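Local coordinates for protein glycerophosphoryl diester phosphodiesterase (Agrobacterium tumefaciens str. C58, PDB 3KS6) that belongs to the glycerophosphoryl diester phosphodiesterase family, adopts a TIM-barrel fold and binds a magnesium ion, at residues A[101-106]-A[155-160]. Residues are numbered along the deposited sequence; the frame is centred on the assembly and turned at random.
Sequences NFRCEI and PRLWLV. With MG (magnesium ion), chain F.
Inside the TIM barrel, next to the magnesium site, Arg103 and Glu105 of strand 101-106 meet Leu157 and Leu159 of strand 156-160. The strand axes approach to 9.1 Å and their directions differ by 49°, a separation that fits strands with one other between them, so the contact is made by side chains. Both leucines start out toward strand 101-106, while Arg103 and Glu105 come near at their ends. With its first torsion trans (chi1 172°) and the chain extended to NE, Arg103 carries its guanidinium across to the leucines. There Leu157 CD2 lies over one face of the group, displaced toward its rim, 3.6 Å from Arg103 NH1; the two side chains cross at about a right angle. The two methyls of Leu159 divide between the polar residues: its CD2 approaches Arg103 NH2 obliquely at 3.6 Å, and its CD1 packs against the carboxylate, 3.5 Å from Glu105 CD. Glu105 is extended beyond CG (chi2 -179°), which brings its carboxylate to the metal, and its OE1 binds the magnesium ion at 2.0 Å. Two waters bind the metal as well, and Glu35 and Asp37 of strand 33-40 complete the protein's share of the site. The methyl CD1 of Leu159 thus lies beside a metal-ligating carboxylate, 3.6 Å from Glu105 OE2. Arg103 NH2 also hydrogen-bonds an unidentified molecule, probably from the crystallisation liquor, and the Arg103 side chain touches Glu33 and Glu35. In the barrel wall, strand 135-139 pairs in parallel with both strands and separates them; strand 33-40 flanks 101-106, strand 184-188 flanks 156-160, and helix 142-151 packs against Ile106, Arg156 and Trp158.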
loop_
_atom_site.group_PDB
_atom_site.type_symbol
_atom_site.label_atom_id
_atom_site.label_comp_id
_atom_site.label_asym_id
_atom_site.label_seq_id
_atom_site.Cartn_x
_atom_site.Cartn_y
_atom_site.Cartn_z
ATOM N N ASN A 101 -1.614 -5.493 10.297
ATOM C CA ASN A 101 -1.927 -6.329 9.160
ATOM C C ASN A 101 -1.404 -5.738 7.873
ATOM O O ASN A 101 -0.810 -4.677 7.895
ATOM C CB ASN A 101 -3.405 -6.578 9.126
ATOM C CG ASN A 101 -3.857 -7.427 10.300
ATOM O OD1 ASN A 101 -3.114 -8.276 10.797
ATOM N ND2 ASN A 101 -5.061 -7.198 10.741
ATOM N N PHE A 102 -1.606 -6.450 6.762
ATOM C CA PHE A 102 -0.947 -6.104 5.510
ATOM C C PHE A 102 -1.890 -5.381 4.562
ATOM O O PHE A 102 -3.063 -5.773 4.440
ATOM C CB PHE A 102 -0.517 -7.385 4.774
ATOM C CG PHE A 102 0.797 -8.028 5.237
ATOM C CD1 PHE A 102 1.633 -7.470 6.179
ATOM C CD2 PHE A 102 1.238 -9.174 4.579
ATOM C CE1 PHE A 102 2.845 -8.066 6.511
ATOM C CE2 PHE A 102 2.470 -9.760 4.916
ATOM C CZ PHE A 102 3.252 -9.190 5.897
ATOM N N ARG A 103 -1.349 -4.373 3.871
ATOM C CA ARG A 103 -1.975 -3.720 2.731
ATOM C C ARG A 103 -0.941 -3.914 1.582
ATOM O O ARG A 103 0.104 -3.255 1.520
ATOM C CB ARG A 103 -2.290 -2.244 3.024
ATOM C CG ARG A 103 -2.784 -1.422 1.808
ATOM C CD ARG A 103 -2.861 -0.003 2.197
ATOM N NE ARG A 103 -3.049 0.944 1.102
ATOM C CZ ARG A 103 -4.062 1.795 0.990
ATOM N NH1 ARG A 103 -5.023 1.896 1.919
ATOM N NH2 ARG A 103 -4.055 2.635 -0.030
ATOM N N CYS A 104 -1.233 -4.868 0.729
ATOM C CA CYS A 104 -0.318 -5.312 -0.309
ATOM C C CYS A 104 -0.663 -4.698 -1.663
ATOM O O CYS A 104 -1.750 -4.934 -2.159
ATOM C CB CYS A 104 -0.425 -6.850 -0.384
ATOM S SG CYS A 104 0.568 -7.606 -1.678
ATOM N N GLU A 105 0.259 -3.976 -2.287
ATOM C CA GLU A 105 -0.018 -3.378 -3.608
ATOM C C GLU A 105 0.606 -4.186 -4.719
ATOM O O GLU A 105 1.785 -4.516 -4.657
ATOM C CB GLU A 105 0.469 -1.919 -3.695
ATOM C CG GLU A 105 -0.073 -1.212 -4.936
ATOM C CD GLU A 105 0.401 0.217 -5.083
ATOM O OE1 GLU A 105 0.812 0.846 -4.066
ATOM O OE2 GLU A 105 0.415 0.688 -6.252
ATOM N N ILE A 106 -0.199 -4.481 -5.722
ATOM C CA ILE A 106 0.206 -5.185 -6.945
ATOM C C ILE A 106 0.552 -4.137 -8.005
ATOM O O ILE A 106 -0.333 -3.393 -8.494
ATOM C CB ILE A 106 -0.947 -6.057 -7.466
ATOM C CG1 ILE A 106 -1.390 -7.051 -6.400
ATOM C CG2 ILE A 106 -0.516 -6.831 -8.749
ATOM C CD1 ILE A 106 -0.230 -7.985 -5.936
ATOM N N PRO A 155 -10.215 -8.605 1.034
ATOM C CA PRO A 155 -10.652 -7.294 0.591
ATOM C C PRO A 155 -9.709 -6.699 -0.430
ATOM O O PRO A 155 -8.512 -6.923 -0.340
ATOM C CB PRO A 155 -10.626 -6.466 1.865
ATOM C CG PRO A 155 -10.680 -7.473 2.990
ATOM C CD PRO A 155 -9.901 -8.610 2.466
ATOM N N ARG A 156 -10.285 -5.958 -1.386
ATOM C CA ARG A 156 -9.561 -5.256 -2.443
ATOM C C ARG A 156 -9.934 -3.773 -2.432
ATOM O O ARG A 156 -11.093 -3.423 -2.129
ATOM C CB ARG A 156 -9.938 -5.820 -3.816
ATOM C CG ARG A 156 -9.535 -7.272 -4.075
ATOM C CD ARG A 156 -10.414 -7.947 -5.158
ATOM N NE ARG A 156 -11.791 -8.241 -4.697
ATOM C CZ ARG A 156 -12.910 -7.655 -5.145
ATOM N NH1 ARG A 156 -12.884 -6.785 -6.133
ATOM N NH2 ARG A 156 -14.087 -7.975 -4.615
ATOM N N LEU A 157 -8.976 -2.917 -2.793
ATOM C CA LEU A 157 -9.268 -1.504 -3.004
ATOM C C LEU A 157 -8.520 -0.998 -4.243
ATOM O O LEU A 157 -7.350 -1.323 -4.441
ATOM C CB LEU A 157 -8.981 -0.645 -1.779
ATOM C CG LEU A 157 -7.552 -0.268 -1.435
ATOM C CD1 LEU A 157 -7.145 1.028 -2.075
ATOM C CD2 LEU A 157 -7.323 -0.164 0.071
ATOM N N TRP A 158 -9.230 -0.187 -5.024
ATOM C CA TRP A 158 -8.716 0.402 -6.253
ATOM C C TRP A 158 -8.140 1.761 -5.949
ATOM O O TRP A 158 -8.806 2.658 -5.413
ATOM C CB TRP A 158 -9.822 0.481 -7.294
ATOM C CG TRP A 158 -9.342 1.011 -8.626
ATOM C CD1 TRP A 158 -8.126 0.851 -9.185
ATOM C CD2 TRP A 158 -10.121 1.784 -9.546
ATOM N NE1 TRP A 158 -8.073 1.507 -10.402
ATOM C CE2 TRP A 158 -9.292 2.094 -10.633
ATOM C CE3 TRP A 158 -11.446 2.234 -9.548
ATOM C CZ2 TRP A 158 -9.749 2.829 -11.735
ATOM C CZ3 TRP A 158 -11.886 2.964 -10.613
ATOM C CH2 TRP A 158 -11.052 3.251 -11.700
ATOM N N LEU A 159 -6.865 1.898 -6.271
ATOM C CA LEU A 159 -6.142 3.158 -6.149
ATOM C C LEU A 159 -6.385 3.960 -7.394
ATOM O O LEU A 159 -6.054 3.520 -8.526
ATOM C CB LEU A 159 -4.655 2.878 -6.002
ATOM C CG LEU A 159 -4.272 2.096 -4.724
ATOM C CD1 LEU A 159 -2.823 1.548 -4.816
ATOM C CD2 LEU A 159 -4.451 3.022 -3.540
ATOM N N VAL A 160 -6.979 5.129 -7.186
ATOM C CA VAL A 160 -7.411 6.033 -8.282
ATOM C C VAL A 160 -6.485 7.251 -8.297
ATOM O O VAL A 160 -6.520 8.116 -7.387
ATOM C CB VAL A 160 -8.864 6.438 -8.061
ATOM C CG1 VAL A 160 -9.340 7.450 -9.145
ATOM C CG2 VAL A 160 -9.781 5.188 -8.038
HETATM MG MG MG F . 2.281 1.339 -2.743
HETATM O O HOH W 1 3.980 1.882 -1.593
HETATM O O HOH W 2 3.009 2.563 -4.271
#